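Local coordinates for Glyco_hydro_cc domain-containing protein (Blastomyces gilchristii, PDB 6UB0) that hydrolyses beta-1,3-glucan, probably as a curdlan-specific exo-acting glycoside hydrolase whose catalytic core is a TIM barrel, at residues I12-A17 and N213-G218; A61-G66 and A102-G107; G125-C130 and Y167-V172; E159-G164 and A201-Y206. All coordinates share one frame; numbering follows the deposited sequence.

Contact 1: residues I12-A17 and N213-G218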
loop_
_atom_site.group_PDB
_atom_site.type_symbol
_atom_site.label_atom_id
_atom_site.label_comp_id
_atom_site.label_asym_id
_atom_site.label_seq_id
_atom_site.Cartn_x
_atom_site.Cartn_y
_atom_site.Cartn_z
ATOM N N ILE A 12 9.843 3.963 -13.519
ATOM C CA ILE A 12 9.974 5.238 -12.754
ATOM C C ILE A 12 9.786 6.425 -13.716
ATOM O O ILE A 12 9.293 7.485 -13.263
ATOM C CB ILE A 12 11.258 5.324 -11.915
ATOM C CG1 ILE A 12 11.106 6.472 -10.914
ATOM C CG2 ILE A 12 12.486 5.459 -12.780
ATOM C CD1 ILE A 12 12.049 6.410 -9.739
ATOM N N ASN A 13 10.052 6.202 -15.002
ATOM C CA ASN A 13 9.880 7.190 -16.108
ATOM C C ASN A 13 8.455 7.758 -16.083
ATOM O O ASN A 13 8.317 8.971 -16.296
ATOM C CB ASN A 13 10.184 6.573 -17.478
ATOM C CG ASN A 13 11.639 6.193 -17.631
ATOM O OD1 ASN A 13 12.519 7.031 -17.426
ATOM N ND2 ASN A 13 11.918 4.942 -17.977
ATOM N N LEU A 14 7.433 6.966 -15.751
ATOM C CA LEU A 14 6.027 7.438 -15.947
ATOM C C LEU A 14 5.521 8.365 -14.827
ATOM O O LEU A 14 4.448 8.983 -15.011
ATOM C CB LEU A 14 5.110 6.232 -16.078
ATOM C CG LEU A 14 5.669 5.085 -16.902
ATOM C CD1 LEU A 14 4.733 3.902 -16.839
ATOM C CD2 LEU A 14 5.909 5.508 -18.339
ATOM N N LEU A 15 6.255 8.522 -13.733
ATOM C CA LEU A 15 5.854 9.410 -12.621
ATOM C C LEU A 15 5.854 10.873 -13.101
ATOM O O LEU A 15 5.087 11.659 -12.574
ATOM C CB LEU A 15 6.779 9.182 -11.425
ATOM C CG LEU A 15 6.809 7.744 -10.910
ATOM C CD1 LEU A 15 7.909 7.544 -9.898
ATOM C CD2 LEU A 15 5.487 7.337 -10.320
ATOM N N THR A 16 6.659 11.228 -14.106
ATOM C CA THR A 16 6.647 12.603 -14.683
ATOM C C THR A 16 5.226 12.992 -15.136
ATOM O O THR A 16 4.841 14.144 -14.917
ATOM C CB THR A 16 7.723 12.759 -15.758
ATOM O OG1 THR A 16 8.928 12.957 -15.011
ATOM C CG2 THR A 16 7.468 13.925 -16.686
ATOM N N ALA A 17 4.436 12.072 -15.680
ATOM C CA ALA A 17 3.082 12.379 -16.189
ATOM C C ALA A 17 2.213 12.923 -15.053
ATOM O O ALA A 17 1.247 13.596 -15.353
ATOM C CB ALA A 17 2.466 11.178 -16.850
ATOM N N ASN A 213 -0.637 1.571 -15.496
ATOM C CA ASN A 213 -1.882 1.307 -16.259
ATOM C C ASN A 213 -2.593 2.639 -16.509
ATOM O O ASN A 213 -3.522 2.627 -17.293
ATOM C CB ASN A 213 -2.850 0.346 -15.555
ATOM C CG ASN A 213 -2.393 -1.100 -15.539
ATOM O OD1 ASN A 213 -1.405 -1.487 -16.147
ATOM N ND2 ASN A 213 -3.130 -1.941 -14.858
ATOM N N LEU A 214 -2.228 3.712 -15.791
ATOM C CA LEU A 214 -2.911 5.039 -15.835
ATOM C C LEU A 214 -2.275 5.939 -16.893
ATOM O O LEU A 214 -2.811 7.018 -17.120
ATOM C CB LEU A 214 -2.807 5.697 -14.461
ATOM C CG LEU A 214 -3.671 5.077 -13.361
ATOM C CD1 LEU A 214 -3.377 5.760 -12.018
ATOM C CD2 LEU A 214 -5.148 5.193 -13.712
ATOM N N VAL A 215 -1.130 5.512 -17.431
ATOM C CA VAL A 215 -0.348 6.140 -18.538
ATOM C C VAL A 215 -0.257 5.127 -19.686
ATOM O O VAL A 215 -0.094 3.926 -19.392
ATOM C CB VAL A 215 1.029 6.516 -17.972
ATOM C CG1 VAL A 215 2.006 7.015 -19.026
ATOM C CG2 VAL A 215 0.870 7.517 -16.842
ATOM N N LYS A 216 -0.341 5.559 -20.941
ATOM C CA LYS A 216 -0.184 4.647 -22.111
ATOM C C LYS A 216 0.481 5.395 -23.275
ATOM O O LYS A 216 -0.047 6.447 -23.680
ATOM C CB LYS A 216 -1.555 4.068 -22.476
ATOM C CG LYS A 216 -1.623 3.278 -23.779
ATOM C CD LYS A 216 -1.086 1.863 -23.681
ATOM C CE LYS A 216 -0.759 1.248 -25.035
ATOM N NZ LYS A 216 -1.963 1.045 -25.884
ATOM N N GLY A 217 1.602 4.866 -23.782
ATOM C CA GLY A 217 2.410 5.476 -24.862
ATOM C C GLY A 217 3.023 6.794 -24.420
ATOM O O GLY A 217 3.059 7.744 -25.220
ATOM N N GLY A 218 3.387 6.882 -23.147
ATOM C CA GLY A 218 3.980 8.081 -22.534
ATOM C C GLY A 218 2.940 9.120 -22.162
ATOM O O GLY A 218 3.354 10.149 -21.669
#
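Val-215 meets Leu-14 and Ala-17 where two excursions of a TIM barrel come together. Residues 12-17 form a 3-10 turn in the loop after strand 5-8, and Val-215 opens a small beta hairpin whose strands 215-216 and 219-220 are joined by a type I' turn at Gly-217 and Gly-218, both with positive phi.

The direct contact is apolar and made by methyl groups alone. Three residues apart, Leu-14 and Ala-17 lie on the same side of the 3-10 turn, and each receives one branch of the valine. With CG1 anti to the backbone N (chi1 173°), Val-215 sends CG1 toward Leu-14 and CG2 toward Ala-17. CG1 lies 4.2 Å from Leu-14 CD2, at the end of the leucine side chain. The same valine is buried further by Phe-18 and Leu-220, so the hairpin has an apolar underside against the loop.

Polar bonds act around this patch. Within the turn, Ala-17 N bonds Leu-14 O and so ties together the two residues that face the valine. Lys-228 NZ, from the C-terminal helix 222-229, takes Ala-17 O. The leucine side chain is about 11 Å from a glucose unit of the bound laminaribiose and is not part of its pocket. At the other end of the patch, Ala-17 CB meets Val-215 CG2 at 4.0 Å.

Contact 2: residues A61-G66 and A102-G107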
loop_
_atom_site.group_PDB
_atom_site.type_symbol
_atom_site.label_atom_id
_atom_site.label_comp_id
_atom_site.label_asym_id
_atom_site.label_seq_id
_atom_site.Cartn_x
_atom_site.Cartn_y
_atom_site.Cartn_z
ATOM N N ALA A 61 19.807 2.025 2.960
ATOM C CA ALA A 61 19.898 3.055 1.886
ATOM C C ALA A 61 18.723 4.031 1.987
ATOM O O ALA A 61 18.942 5.276 1.832
ATOM C CB ALA A 61 19.930 2.400 0.522
ATOM N N GLY A 62 17.532 3.469 2.214
ATOM C CA GLY A 62 16.243 4.178 2.138
ATOM C C GLY A 62 16.083 5.126 3.305
ATOM O O GLY A 62 15.686 6.294 3.063
ATOM N N ILE A 63 16.344 4.622 4.518
ATOM C CA ILE A 63 16.399 5.454 5.755
ATOM C C ILE A 63 17.466 6.520 5.503
ATOM O O ILE A 63 17.143 7.689 5.701
ATOM C CB ILE A 63 16.682 4.612 7.009
ATOM C CG1 ILE A 63 15.474 3.756 7.377
ATOM C CG2 ILE A 63 17.106 5.489 8.184
ATOM C CD1 ILE A 63 15.813 2.560 8.225
ATOM N N ALA A 64 18.606 6.111 4.937
ATOM C CA ALA A 64 19.720 7.002 4.490
ATOM C C ALA A 64 19.260 7.996 3.410
ATOM O O ALA A 64 19.878 9.067 3.333
ATOM C CB ALA A 64 20.882 6.189 3.989
ATOM N N ALA A 65 18.270 7.675 2.579
ATOM C CA ALA A 65 17.722 8.642 1.598
ATOM C C ALA A 65 16.553 9.435 2.201
ATOM O O ALA A 65 15.951 10.210 1.446
ATOM C CB ALA A 65 17.324 7.949 0.321
ATOM N N GLY A 66 16.287 9.303 3.511
ATOM C CA GLY A 66 15.287 10.110 4.262
ATOM C C GLY A 66 13.871 9.522 4.237
ATOM O O GLY A 66 12.890 10.219 4.635
ATOM N N ALA A 102 12.736 2.324 15.336
ATOM C CA ALA A 102 13.221 3.594 15.924
ATOM C C ALA A 102 13.403 4.634 14.805
ATOM O O ALA A 102 13.202 5.827 15.063
ATOM C CB ALA A 102 14.482 3.349 16.729
ATOM N N ARG A 103 13.667 4.184 13.577
ATOM C CA ARG A 103 14.086 5.063 12.459
ATOM C C ARG A 103 12.997 5.179 11.383
ATOM O O ARG A 103 13.097 6.028 10.518
ATOM C CB ARG A 103 15.452 4.579 11.969
ATOM C CG ARG A 103 16.564 5.000 12.925
ATOM C CD ARG A 103 17.931 4.328 12.776
ATOM N NE ARG A 103 17.947 2.893 12.474
ATOM C CZ ARG A 103 18.648 2.334 11.491
ATOM N NH1 ARG A 103 19.373 3.090 10.679
ATOM N NH2 ARG A 103 18.555 1.022 11.278
ATOM N N ALA A 104 11.922 4.414 11.466
ATOM C CA ALA A 104 10.914 4.438 10.396
ATOM C C ALA A 104 9.602 3.879 10.926
ATOM O O ALA A 104 9.620 3.045 11.904
ATOM C CB ALA A 104 11.456 3.651 9.227
ATOM N N ARG A 105 8.519 4.363 10.327
ATOM C CA ARG A 105 7.175 3.828 10.585
ATOM C C ARG A 105 7.058 2.559 9.726
ATOM O O ARG A 105 7.647 2.522 8.614
ATOM C CB ARG A 105 6.159 4.937 10.356
ATOM C CG ARG A 105 6.500 6.200 11.124
ATOM C CD ARG A 105 5.455 7.251 10.895
ATOM N NE ARG A 105 4.181 6.805 11.416
ATOM C CZ ARG A 105 3.133 6.505 10.660
ATOM N NH1 ARG A 105 3.226 6.591 9.345
ATOM N NH2 ARG A 105 2.016 6.068 11.217
ATOM N N LEU A 106 6.555 1.498 10.350
ATOM C CA LEU A 106 6.500 0.137 9.786
ATOM C C LEU A 106 5.047 -0.159 9.415
ATOM O O LEU A 106 4.105 0.040 10.269
ATOM C CB LEU A 106 7.053 -0.841 10.820
ATOM C CG LEU A 106 8.465 -0.526 11.306
ATOM C CD1 LEU A 106 8.971 -1.569 12.315
ATOM C CD2 LEU A 106 9.421 -0.393 10.127
ATOM N N GLY A 107 4.854 -0.590 8.164
ATOM C CA GLY A 107 3.544 -0.956 7.622
ATOM C C GLY A 107 3.383 -2.452 7.596
ATOM O O GLY A 107 4.322 -3.146 7.269
#
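The last turn of helix 52-64 rests on the chain leading into strand 105-111, with Ile-63 set against Arg-103 and Ala-104. Ile-63 turns its CB toward segment 102-107, and its two branches divide the work. CG2, anti to the backbone N, lies 4.1 Å from Arg-103 NH1, while CG1 comes within 4.4 Å of Ala-104 CB. CD1, carried on CG1, sits over one face of the Arg-103 guanidinium, 4.2 Å above its plane and displaced toward the rim. The two side chains cross at about a right angle: the arginine bends at chi3 (-39°), which brings its guanidinium back over the isoleucine. A salt bridge from Arg-103 NH1 to Glu-60 OE1, one turn earlier on the same helix, probably helps to hold the guanidinium there.

This is the outer layer of the TIM barrel, where a helix covers the parallel strands at the end where they begin. Helix 52-64 closes in a Schellman motif, with Gly-66 as the C-prime residue at positive phi and its N bonded to Ile-63 O at 2.9 Å. The chain then enters strand 69-71, which pairs in parallel with strand 105-111. Ala-104 is buried and packs on Leu-70 as well as on the isoleucine, whereas Arg-103 is exposed. Tyr-100 adds a further contact to the Ile-63 side chain, on the way from helix 86-96 to Arg-103.

Contact 3: residues G125-C130 and Y167-V172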
loop_
_atom_site.group_PDB
_atom_site.type_symbol
_atom_site.label_atom_id
_atom_site.label_comp_id
_atom_site.label_asym_id
_atom_site.label_seq_id
_atom_site.Cartn_x
_atom_site.Cartn_y
_atom_site.Cartn_z
ATOM N N GLY A 125 -5.013 -13.304 12.013
ATOM C CA GLY A 125 -4.122 -14.454 12.281
ATOM C C GLY A 125 -2.687 -14.001 12.440
ATOM O O GLY A 125 -1.994 -14.385 13.409
ATOM N N PHE A 126 -2.231 -13.173 11.525
ATOM C CA PHE A 126 -0.940 -12.492 11.670
ATOM C C PHE A 126 -0.920 -11.607 12.933
ATOM O O PHE A 126 0.087 -11.649 13.683
ATOM C CB PHE A 126 -0.685 -11.674 10.408
ATOM C CG PHE A 126 0.471 -10.734 10.535
ATOM C CD1 PHE A 126 1.756 -11.209 10.388
ATOM C CD2 PHE A 126 0.275 -9.386 10.791
ATOM C CE1 PHE A 126 2.845 -10.363 10.495
ATOM C CE2 PHE A 126 1.354 -8.538 10.883
ATOM C CZ PHE A 126 2.634 -9.016 10.722
ATOM N N LEU A 127 -1.955 -10.800 13.175
ATOM C CA LEU A 127 -1.946 -9.911 14.361
ATOM C C LEU A 127 -1.984 -10.767 15.647
ATOM O O LEU A 127 -1.301 -10.417 16.635
ATOM C CB LEU A 127 -3.140 -8.976 14.232
ATOM C CG LEU A 127 -2.999 -7.941 13.117
ATOM C CD1 LEU A 127 -4.209 -7.029 13.070
ATOM C CD2 LEU A 127 -1.735 -7.139 13.283
ATOM N N ASP A 128 -2.759 -11.842 15.652
ATOM C CA ASP A 128 -2.776 -12.790 16.799
ATOM C C ASP A 128 -1.361 -13.324 16.981
ATOM O O ASP A 128 -0.817 -13.171 18.092
ATOM C CB ASP A 128 -3.817 -13.886 16.612
ATOM C CG ASP A 128 -5.211 -13.373 16.901
ATOM O OD1 ASP A 128 -5.322 -12.376 17.657
ATOM O OD2 ASP A 128 -6.157 -13.969 16.383
ATOM N N VAL A 129 -0.798 -13.929 15.945
ATOM C CA VAL A 129 0.524 -14.612 16.041
ATOM C C VAL A 129 1.560 -13.576 16.459
ATOM O O VAL A 129 2.526 -13.927 17.159
ATOM C CB VAL A 129 0.954 -15.345 14.757
ATOM C CG1 VAL A 129 2.369 -15.870 14.907
ATOM C CG2 VAL A 129 0.032 -16.494 14.402
ATOM N N CYS A 130 1.414 -12.322 16.044
ATOM C CA CYS A 130 2.428 -11.305 16.399
ATOM C C CYS A 130 2.562 -11.185 17.930
ATOM O O CYS A 130 3.706 -10.947 18.405
ATOM C CB CYS A 130 2.109 -9.965 15.749
ATOM S SG CYS A 130 2.804 -9.890 14.077
ATOM N N TYR A 167 -6.236 -4.106 17.588
ATOM C CA TYR A 167 -4.831 -4.507 17.894
ATOM C C TYR A 167 -3.933 -3.274 18.160
ATOM O O TYR A 167 -2.709 -3.453 18.224
ATOM C CB TYR A 167 -4.328 -5.472 16.806
ATOM C CG TYR A 167 -4.998 -6.831 16.833
ATOM C CD1 TYR A 167 -6.253 -7.025 16.268
ATOM C CD2 TYR A 167 -4.389 -7.927 17.446
ATOM C CE1 TYR A 167 -6.880 -8.259 16.305
ATOM C CE2 TYR A 167 -5.007 -9.166 17.496
ATOM C CZ TYR A 167 -6.255 -9.334 16.923
ATOM O OH TYR A 167 -6.867 -10.547 16.973
ATOM N N GLY A 168 -4.494 -2.059 18.333
ATOM C CA GLY A 168 -3.746 -0.842 18.743
ATOM C C GLY A 168 -2.863 -0.215 17.657
ATOM O O GLY A 168 -1.874 0.494 17.984
ATOM N N ILE A 169 -3.216 -0.437 16.399
ATOM C CA ILE A 169 -2.550 0.133 15.191
ATOM C C ILE A 169 -3.515 1.171 14.635
ATOM O O ILE A 169 -4.602 0.772 14.260
ATOM C CB ILE A 169 -2.220 -0.997 14.188
ATOM C CG1 ILE A 169 -1.684 -2.220 14.942
ATOM C CG2 ILE A 169 -1.277 -0.496 13.101
ATOM C CD1 ILE A 169 -0.945 -3.247 14.114
ATOM N N GLY A 170 -3.166 2.455 14.722
ATOM C CA GLY A 170 -4.124 3.573 14.666
ATOM C C GLY A 170 -4.484 4.040 13.274
ATOM O O GLY A 170 -5.352 4.944 13.177
ATOM N N THR A 171 -3.866 3.489 12.218
ATOM C CA THR A 171 -4.182 3.900 10.824
ATOM C C THR A 171 -3.915 2.765 9.841
ATOM O O THR A 171 -3.241 1.791 10.241
ATOM C CB THR A 171 -3.398 5.164 10.444
ATOM O OG1 THR A 171 -4.072 5.792 9.346
ATOM C CG2 THR A 171 -1.956 4.858 10.102
ATOM N N VAL A 172 -4.448 2.886 8.623
ATOM C CA VAL A 172 -4.128 1.970 7.492
ATOM C C VAL A 172 -3.617 2.772 6.293
ATOM O O VAL A 172 -4.158 3.860 6.007
ATOM C CB VAL A 172 -5.288 1.036 7.066
ATOM C CG1 VAL A 172 -6.058 0.467 8.265
ATOM C CG2 VAL A 172 -6.272 1.655 6.085
#
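Leu-127 and Asp-128, neighbours on helix 119-130, both engage Tyr-167, which directly follows helix 150-166; the two helices are successive members of the outer layer of the TIM barrel. Helix 150-166 ends in a Schellman motif with Gly-168 as the C-prime residue, and this turn places Tyr-167 and Ile-169 against the neighbouring helix.

The tight part belongs to Leu-127. Its CB lies over one face of the tyrosine ring in a CH-pi contact, 3.7 Å from the ring centroid and 16° off the normal. Leu-127 CD1 lies on the same side, beyond the rim next to the CG-CD1 bond, 3.8 Å from Tyr-167 CG. With CG beside the backbone N (chi1 -70°) and chi2 extended, CD2 of the leucine points to Ile-169, where it meets CD1 at 4.1 Å. Ile-136 touches both aliphatic side chains and Leu-163 packs on the leucine, which completes a buried apolar cluster.

Toward solvent the contact changes character. Asp-128 is exposed and its CB does not face the partner, yet the carboxylate swings to the hydroxyl end of the ring. OD1 lies at the edge, in the plane of the ring, although the carboxylate itself is turned 56° from that plane. The ring is therefore held in two ways, by the leucine on a face and by the aspartate at the phenol end, where Tyr-167 OH donates a very short hydrogen bond of 2.5 Å to Asp-128 OD1.

Contact 4: residues E159-G164 and A201-Y206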
loop_
_atom_site.group_PDB
_atom_site.type_symbol
_atom_site.label_atom_id
_atom_site.label_comp_id
_atom_site.label_asym_id
_atom_site.label_seq_id
_atom_site.Cartn_x
_atom_site.Cartn_y
_atom_site.Cartn_z
ATOM N N GLU A 159 -13.468 -2.010 7.891
ATOM C CA GLU A 159 -13.202 -3.290 8.599
ATOM C C GLU A 159 -11.695 -3.404 8.859
ATOM O O GLU A 159 -11.316 -3.870 9.966
ATOM C CB GLU A 159 -13.750 -4.454 7.780
ATOM C CG GLU A 159 -14.057 -5.694 8.605
ATOM C CD GLU A 159 -15.179 -6.532 8.015
ATOM O OE1 GLU A 159 -15.262 -6.602 6.762
ATOM O OE2 GLU A 159 -16.000 -7.093 8.809
ATOM N N ALA A 160 -10.863 -2.965 7.902
ATOM C CA ALA A 160 -9.389 -2.978 8.059
ATOM C C ALA A 160 -9.028 -2.022 9.194
ATOM O O ALA A 160 -8.210 -2.386 10.050
ATOM C CB ALA A 160 -8.715 -2.610 6.767
ATOM N N ILE A 161 -9.639 -0.841 9.207
ATOM C CA ILE A 161 -9.394 0.206 10.242
ATOM C C ILE A 161 -9.800 -0.329 11.629
ATOM O O ILE A 161 -9.039 -0.155 12.581
ATOM C CB ILE A 161 -10.154 1.501 9.899
ATOM C CG1 ILE A 161 -9.570 2.175 8.653
ATOM C CG2 ILE A 161 -10.136 2.411 11.103
ATOM C CD1 ILE A 161 -10.470 3.177 7.956
ATOM N N ALA A 162 -11.002 -0.909 11.716
ATOM C CA ALA A 162 -11.560 -1.474 12.951
ATOM C C ALA A 162 -10.588 -2.569 13.384
ATOM O O ALA A 162 -10.132 -2.548 14.557
ATOM C CB ALA A 162 -12.962 -1.988 12.689
ATOM N N LEU A 163 -10.193 -3.433 12.453
ATOM C CA LEU A 163 -9.287 -4.558 12.799
ATOM C C LEU A 163 -7.986 -4.002 13.401
ATOM O O LEU A 163 -7.597 -4.466 14.503
ATOM C CB LEU A 163 -9.011 -5.452 11.594
ATOM C CG LEU A 163 -8.085 -6.619 11.928
ATOM C CD1 LEU A 163 -8.686 -7.482 13.047
ATOM C CD2 LEU A 163 -7.771 -7.459 10.696
ATOM N N GLY A 164 -7.359 -3.017 12.744
ATOM C CA GLY A 164 -6.089 -2.394 13.198
ATOM C C GLY A 164 -6.196 -1.782 14.593
ATOM O O GLY A 164 -5.288 -2.023 15.454
ATOM N N ALA A 201 -10.052 9.750 8.213
ATOM C CA ALA A 201 -8.883 9.827 9.120
ATOM C C ALA A 201 -8.361 8.435 9.517
ATOM O O ALA A 201 -7.280 8.360 10.133
ATOM C CB ALA A 201 -9.294 10.599 10.339
ATOM N N GLY A 202 -9.097 7.360 9.223
ATOM C CA GLY A 202 -8.592 5.979 9.393
ATOM C C GLY A 202 -7.588 5.627 8.300
ATOM O O GLY A 202 -6.839 4.616 8.484
ATOM N N VAL A 203 -7.587 6.404 7.206
ATOM C CA VAL A 203 -6.698 6.185 6.009
ATOM C C VAL A 203 -5.613 7.265 5.956
ATOM O O VAL A 203 -5.941 8.400 5.539
ATOM C CB VAL A 203 -7.514 6.155 4.709
ATOM C CG1 VAL A 203 -6.617 6.082 3.482
ATOM C CG2 VAL A 203 -8.504 5.008 4.726
ATOM N N GLU A 204 -4.384 6.920 6.369
ATOM C CA GLU A 204 -3.189 7.815 6.407
ATOM C C GLU A 204 -2.708 8.084 4.983
ATOM O O GLU A 204 -2.326 9.233 4.714
ATOM C CB GLU A 204 -2.022 7.204 7.212
ATOM C CG GLU A 204 -0.741 8.046 7.266
ATOM C CD GLU A 204 0.270 7.779 8.385
ATOM O OE1 GLU A 204 0.457 8.662 9.286
ATOM O OE2 GLU A 204 0.915 6.730 8.365
ATOM N N ARG A 205 -2.638 7.040 4.149
ATOM C CA ARG A 205 -2.106 7.105 2.759
ATOM C C ARG A 205 -2.795 6.083 1.862
ATOM O O ARG A 205 -3.316 5.062 2.390
ATOM C CB ARG A 205 -0.594 6.910 2.725
ATOM C CG ARG A 205 0.206 8.140 3.147
ATOM C CD ARG A 205 1.680 7.961 2.847
ATOM N NE ARG A 205 2.463 9.175 2.945
ATOM C CZ ARG A 205 3.791 9.248 2.880
ATOM N NH1 ARG A 205 4.511 8.150 2.719
ATOM N NH2 ARG A 205 4.387 10.434 2.949
ATOM N N TYR A 206 -2.876 6.376 0.551
ATOM C CA TYR A 206 -3.456 5.399 -0.417
ATOM C C TYR A 206 -2.799 5.550 -1.793
ATOM O O TYR A 206 -2.216 6.625 -2.050
ATOM C CB TYR A 206 -4.982 5.497 -0.465
ATOM C CG TYR A 206 -5.473 6.833 -0.953
ATOM C CD1 TYR A 206 -5.463 7.145 -2.299
ATOM C CD2 TYR A 206 -5.855 7.822 -0.053
ATOM C CE1 TYR A 206 -5.852 8.392 -2.748
ATOM C CE2 TYR A 206 -6.274 9.069 -0.492
ATOM C CZ TYR A 206 -6.211 9.369 -1.841
ATOM O OH TYR A 206 -6.583 10.602 -2.270
#
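Ile-161 is the residue of helix segment 159-164 that reaches Gly-202 and Val-203, at the entry to strand 203-208. Along the segment, Glu-159 faces outward and is paired with Arg-155 in a salt bridge one turn back, and Ala-160 packs on Leu-120 of helix 119-130. Ile-161 comes next, directed at segment 201-206. Its CG1 stands beside the backbone N (chi1 -68°) and chi2 is extended, so CD1 is carried outward from the helix to lie 3.7 Å from Gly-202 CA. The methyl rests on bare backbone here, 3.8 Å from Gly-202 C as well, and CG1 lies 3.7 Å from Gly-202 O. A looser apolar contact follows at 4.2 Å, between Ile-161 CD1 and Val-203 CG2. Two residues on, Leu-163 turns to the helix 119-130 side and meets Met-123 and Gln-124, after which Gly-164 gives its carbonyl to Ile-169 N.

The carbonyl of Gly-202 under the isoleucine is itself engaged by Thr-171 OG1 and Val-172 N. Ile-161 also packs on Val-172, so it bridges the beginnings of two adjacent parallel strands, 172-180 and 203-208. Helix 150-166 is the link of the beta-alpha-beta crossover from strand 138-146 to strand 172-180, and a helix lying over the parallel strands in this way is the repeating layer of the TIM barrel.

Contacts 2, 3 and 4 lie at the end of the barrel where strands begin, whereas contact 1 joins a 3-10 segment and a small hairpin beyond the strand ends, the side where TIM-barrel active sites lie. Contact 4, nearest the chain centre, sets an aliphatic side chain against backbone and valine without a polar bond between its segments; contact 1 is purely apolar but peripheral. Contacts 2 and 3 combine an aliphatic centre with a polar group at the surface, a guanidinium and a phenol-carboxylate pair. Contact 4 uses the body of helix 150-166 and contact 3 the turn that follows it; their segments alternate along the chain. A salt bridge, Arg-105 to Glu-204, joins contacts 2 and 4.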